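Side-chain contacts in peroxisomal membrane protein LPX1 (PDB 2Y6U), which hydrolyses acyl esters as a peroxisomal alpha/beta-hydrolase of yeast, with esterase, triacylglycerol lipase and phospholipase A activity: residues Asn195-Asn198 against Ser199-Lys203; Tyr214-Tyr217 against Met218-Ser222. One frame throughout, in Å; residues are numbered along the deposited sequence.

Contact 1 of 2, residues Asn195-Asn198 against Ser199-Lys203; sequences NLYN and SLRLK
Tyr197 and Arg201, one helical turn apart, run side by side off the same flank of the helix and point the same way. Both throw CG anti to the backbone N (chi1 -180° for the tyrosine), and the arginine then stays extended as far as NE, which carries the guanidinium out past the phenol oxygen. Arg201 CD rests obliquely against the ring, 3.9 Å from Tyr197 CE2, and farther out Arg201 NH1 reaches 3.1 Å from Tyr197 OH. The planes of ring and guanidinium are 13° apart but stepped, the guanidinium lying beyond the hydroxyl and out of the plane of the ring. Beneath them Arg201 N donates to Tyr197 O at 2.7 Å. All this belongs to helix 194-202 of the alpha/beta-hydrolase chain, and the i to i+4 ladder goes on from Leu200 N to Leu196 O, 3.0 Å, and from Leu202 N to Asn198 O. On another flank Leu196 and Leu200 cross at a slant, Leu196 CD1 lying 4.0 Å from Leu200 CG. Leu200 turns its CG beside its own backbone N, which also sets that carbon 3.3 Å from Leu196 O. Leu263 of helix 259-264 packs on Tyr197, Leu200 and Arg201, while Lys375 and Phe371 of the second subunit touch Tyr197 and Arg201 respectively. With an alanine in place of Tyr197, Arg201 would probably be left without the ring beside its CD and the hydroxyl beside NH1, free to swing, and a gap would open towards Leu263. At the next position, Asn198 turns its amide oxygen OD1 to the edge of the Tyr197 ring, in its plane.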
loop_
_atom_site.group_PDB
_atom_site.type_symbol
_atom_site.label_atom_id
_atom_site.label_comp_id
_atom_site.label_asym_id
_atom_site.label_seq_id
_atom_site.Cartn_x
_atom_site.Cartn_y
_atom_site.Cartn_z
ATOM N N ASN A 195 -18.953 -26.968 -12.483
ATOM C CA ASN A 195 -19.532 -27.713 -11.340
ATOM C C ASN A 195 -19.438 -26.896 -10.026
ATOM O O ASN A 195 -20.387 -26.856 -9.248
ATOM C CB ASN A 195 -18.854 -29.085 -11.137
ATOM C CG ASN A 195 -19.200 -30.097 -12.216
ATOM O OD1 ASN A 195 -20.166 -29.946 -12.974
ATOM N ND2 ASN A 195 -18.413 -31.168 -12.271
ATOM N N LEU A 196 -18.310 -26.254 -9.778
ATOM C CA LEU A 196 -18.179 -25.412 -8.579
ATOM C C LEU A 196 -19.164 -24.230 -8.621
ATOM O O LEU A 196 -19.778 -23.918 -7.611
ATOM C CB LEU A 196 -16.733 -24.890 -8.348
ATOM C CG LEU A 196 -16.509 -23.995 -7.110
ATOM C CD1 LEU A 196 -16.889 -24.754 -5.793
ATOM C CD2 LEU A 196 -15.093 -23.301 -6.979
ATOM N N TYR A 197 -19.265 -23.545 -9.759
ATOM C CA TYR A 197 -20.187 -22.397 -9.924
ATOM C C TYR A 197 -21.639 -22.775 -9.593
ATOM O O TYR A 197 -22.315 -22.105 -8.812
ATOM C CB TYR A 197 -20.149 -21.894 -11.368
ATOM C CG TYR A 197 -21.070 -20.710 -11.618
ATOM C CD1 TYR A 197 -20.632 -19.397 -11.353
ATOM C CD2 TYR A 197 -22.378 -20.890 -12.099
ATOM C CE1 TYR A 197 -21.454 -18.296 -11.592
ATOM C CE2 TYR A 197 -23.214 -19.794 -12.326
ATOM C CZ TYR A 197 -22.726 -18.477 -12.042
ATOM O OH TYR A 197 -23.542 -17.375 -12.255
ATOM N N ASN A 198 -22.088 -23.867 -10.217
ATOM C CA ASN A 198 -23.466 -24.352 -10.108
ATOM C C ASN A 198 -23.818 -24.665 -8.660
ATOM O O ASN A 198 -24.902 -24.322 -8.174
ATOM C CB ASN A 198 -23.702 -25.580 -11.000
ATOM C CG ASN A 198 -23.834 -25.229 -12.486
ATOM O OD1 ASN A 198 -24.089 -24.072 -12.847
ATOM N ND2 ASN A 198 -23.717 -26.252 -13.354
ATOM N N SER A 199 -22.877 -25.277 -7.962
ATOM C CA SER A 199 -23.124 -25.734 -6.614
ATOM C C SER A 199 -23.065 -24.576 -5.641
ATOM O O SER A 199 -23.815 -24.549 -4.670
ATOM C CB SER A 199 -22.150 -26.850 -6.248
ATOM O OG SER A 199 -21.738 -26.752 -4.900
ATOM N N LEU A 200 -22.172 -23.615 -5.884
ATOM C CA LEU A 200 -22.172 -22.381 -5.149
ATOM C C LEU A 200 -23.468 -21.590 -5.418
ATOM O O LEU A 200 -24.033 -21.011 -4.520
ATOM C CB LEU A 200 -20.975 -21.509 -5.552
ATOM C CG LEU A 200 -19.556 -21.858 -5.106
ATOM C CD1 LEU A 200 -18.626 -20.844 -5.821
ATOM C CD2 LEU A 200 -19.313 -21.764 -3.593
ATOM N N ARG A 201 -23.927 -21.560 -6.665
ATOM C CA ARG A 201 -25.151 -20.852 -6.948
ATOM C C ARG A 201 -26.312 -21.354 -6.100
ATOM O O ARG A 201 -27.083 -20.570 -5.586
ATOM C CB ARG A 201 -25.445 -20.803 -8.462
ATOM C CG ARG A 201 -26.578 -19.800 -8.862
ATOM C CD ARG A 201 -26.627 -19.419 -10.417
ATOM N NE ARG A 201 -27.578 -18.318 -10.786
ATOM C CZ ARG A 201 -27.302 -16.987 -10.892
ATOM N NH1 ARG A 201 -26.098 -16.474 -10.659
ATOM N NH2 ARG A 201 -28.261 -16.129 -11.260
ATOM N N LEU A 202 -26.432 -22.663 -5.914
ATOM C CA LEU A 202 -27.545 -23.194 -5.137
ATOM C C LEU A 202 -27.504 -22.865 -3.615
ATOM O O LEU A 202 -28.541 -22.895 -2.954
ATOM C CB LEU A 202 -27.682 -24.688 -5.437
ATOM C CG LEU A 202 -28.253 -24.967 -6.870
ATOM C CD1 LEU A 202 -28.393 -26.452 -7.240
ATOM C CD2 LEU A 202 -29.630 -24.272 -7.192
ATOM N N LYS A 203 -26.334 -22.455 -3.095
ATOM C CA LYS A 203 -26.151 -22.164 -1.695
ATOM C C LYS A 203 -25.907 -20.649 -1.390
ATOM O O LYS A 203 -25.496 -20.278 -0.292
ATOM C CB LYS A 203 -24.970 -23.027 -1.203
ATOM C CG LYS A 203 -25.370 -24.550 -1.138
ATOM C CD LYS A 203 -24.293 -25.375 -0.453
ATOM C CE LYS A 203 -24.386 -25.296 1.061
ATOM N NZ LYS A 203 -25.613 -25.993 1.612
#

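Contact 2 of 2, residues Tyr214-Tyr217 against Met218-Ser222; sequences YVKY and MRNGS
Tyr214 sends its ring out with CG anti to the backbone N (chi1 169°), and Met218 folds back to meet it, CG beside its own N and the chain bent again at chi2 (-62°) and chi3. These turns lay Met218 CG over one face of the tyrosine, 3.4 Å from Tyr214 CE1, in the last turns of helix 211-220. The sulfur makes two Met-aromatic contacts: SD sits oblique to the Tyr214 ring, 4.9 Å from its centroid, and at the edge of the Tyr217 ring. Ile235 and Ile236 of helix 229-239 pack on the methionine, and Tyr214 OH is hydrogen-bonded to Ile236 O. On the flank bearing Val215 and Arg219, the two side chains run together, Val215 CG1 meeting the guanidinium at its edge, 3.5 Å from Arg219 NE. At the helix end, Asn220 curls back so that ND2 donates to Lys216 O at 2.8 Å, with that oxygen close to the amide plane; Asn220 N adds a weak bond to the same carbonyl. Tyr217 O takes Gly221 N at 2.7 Å and Asn220 N from above the carbonyl plane, plus a weak bond from Ser222 N. The Tyr217 ring lies over Gly221, where a CB would probably come too close to CD1. Ser222 OG donates in the plane of the Met218 carbonyl, onto a lone pair of O, at 2.7 Å.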
loop_
_atom_site.group_PDB
_atom_site.type_symbol
_atom_site.label_atom_id
_atom_site.label_comp_id
_atom_site.label_asym_id
_atom_site.label_seq_id
_atom_site.Cartn_x
_atom_site.Cartn_y
_atom_site.Cartn_z
ATOM N N TYR A 214 -37.354 -17.235 3.522
ATOM C CA TYR A 214 -36.030 -16.703 3.895
ATOM C C TYR A 214 -35.418 -17.478 5.071
ATOM O O TYR A 214 -34.320 -18.030 4.946
ATOM C CB TYR A 214 -36.108 -15.204 4.224
ATOM C CG TYR A 214 -34.850 -14.643 4.856
ATOM C CD1 TYR A 214 -33.629 -14.681 4.181
ATOM C CD2 TYR A 214 -34.874 -14.118 6.153
ATOM C CE1 TYR A 214 -32.486 -14.188 4.757
ATOM C CE2 TYR A 214 -33.738 -13.663 6.754
ATOM C CZ TYR A 214 -32.520 -13.681 6.049
ATOM O OH TYR A 214 -31.348 -13.228 6.653
ATOM N N VAL A 215 -36.092 -17.519 6.218
ATOM C CA VAL A 215 -35.519 -18.227 7.346
ATOM C C VAL A 215 -35.356 -19.735 7.020
ATOM O O VAL A 215 -34.376 -20.344 7.420
ATOM C CB VAL A 215 -36.326 -17.967 8.633
ATOM C CG1 VAL A 215 -35.899 -18.923 9.751
ATOM C CG2 VAL A 215 -36.220 -16.485 9.071
ATOM N N LYS A 216 -36.296 -20.335 6.294
ATOM C CA LYS A 216 -36.182 -21.756 5.901
ATOM C C LYS A 216 -34.908 -22.011 5.084
ATOM O O LYS A 216 -34.133 -22.929 5.363
ATOM C CB LYS A 216 -37.395 -22.198 5.089
ATOM C CG LYS A 216 -37.366 -23.649 4.505
ATOM C CD LYS A 216 -38.734 -24.000 3.866
ATOM C CE LYS A 216 -38.801 -25.455 3.419
ATOM N NZ LYS A 216 -40.114 -25.809 2.838
ATOM N N TYR A 217 -34.723 -21.233 4.032
ATOM C CA TYR A 217 -33.453 -21.299 3.312
ATOM C C TYR A 217 -32.222 -21.054 4.222
ATOM O O TYR A 217 -31.255 -21.830 4.184
ATOM C CB TYR A 217 -33.467 -20.353 2.097
ATOM C CG TYR A 217 -32.159 -20.352 1.397
ATOM C CD1 TYR A 217 -31.837 -21.316 0.457
ATOM C CD2 TYR A 217 -31.210 -19.382 1.714
ATOM C CE1 TYR A 217 -30.585 -21.300 -0.169
ATOM C CE2 TYR A 217 -29.994 -19.356 1.106
ATOM C CZ TYR A 217 -29.682 -20.313 0.165
ATOM O OH TYR A 217 -28.417 -20.224 -0.378
ATOM N N MET A 218 -32.226 -20.008 5.040
ATOM C CA MET A 218 -30.999 -19.722 5.824
ATOM C C MET A 218 -30.666 -20.953 6.691
ATOM O O MET A 218 -29.525 -21.366 6.739
ATOM C CB MET A 218 -31.128 -18.437 6.653
ATOM C CG MET A 218 -31.261 -17.221 5.806
ATOM S SD MET A 218 -29.761 -16.949 4.739
ATOM C CE MET A 218 -28.651 -16.293 6.023
ATOM N N ARG A 219 -31.682 -21.579 7.298
ATOM C CA ARG A 219 -31.447 -22.677 8.256
ATOM C C ARG A 219 -31.262 -24.043 7.575
ATOM O O ARG A 219 -30.733 -24.970 8.203
ATOM C CB ARG A 219 -32.586 -22.756 9.291
ATOM C CG ARG A 219 -32.670 -21.545 10.195
ATOM C CD ARG A 219 -33.743 -21.664 11.280
ATOM N NE ARG A 219 -33.746 -20.417 12.055
ATOM C CZ ARG A 219 -32.829 -20.071 12.966
ATOM N NH1 ARG A 219 -31.833 -20.870 13.296
ATOM N NH2 ARG A 219 -32.949 -18.920 13.613
ATOM N N ASN A 220 -31.668 -24.168 6.300
ATOM C CA ASN A 220 -31.594 -25.466 5.576
ATOM C C ASN A 220 -30.802 -25.523 4.283
ATOM O O ASN A 220 -30.422 -26.631 3.861
ATOM C CB ASN A 220 -32.990 -25.972 5.248
ATOM C CG ASN A 220 -33.780 -26.248 6.445
ATOM O OD1 ASN A 220 -33.673 -27.326 7.018
ATOM N ND2 ASN A 220 -34.650 -25.317 6.813
ATOM N N GLY A 221 -30.624 -24.397 3.603
ATOM C CA GLY A 221 -30.032 -24.434 2.262
ATOM C C GLY A 221 -28.828 -23.516 2.068
ATOM O O GLY A 221 -28.141 -23.599 1.057
ATOM N N SER A 222 -28.526 -22.682 3.039
ATOM C CA SER A 222 -27.397 -21.789 2.923
ATOM C C SER A 222 -26.094 -22.538 3.323
ATOM O O SER A 222 -26.140 -23.711 3.743
ATOM C CB SER A 222 -27.600 -20.586 3.855
ATOM O OG SER A 222 -27.338 -20.957 5.208
#

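Overall arrangement
Contact 1 takes up almost all of helix 194-202, and contact 2 forms the C-terminal part of helix 211-220, the next helix along the chain; their centres are about 16 Å apart. Both lie on the same side of the chain's centre, their centres about 24 and 26 Å from it, between strands 164-168 and 286-292 of the main sheet. Such an insertion is consistent with the lid or cap region of alpha/beta-hydrolases. The two contacts touch: Lys203 NZ probably hydrogen-bonds Ser222 O, and Tyr217 OH hydrogen-bonds the backbone N of the modified Cys205, just after contact 1, so the two helices are joined near their C-terminal ends. Contact 1 also meets the second subunit; contact 2 does not.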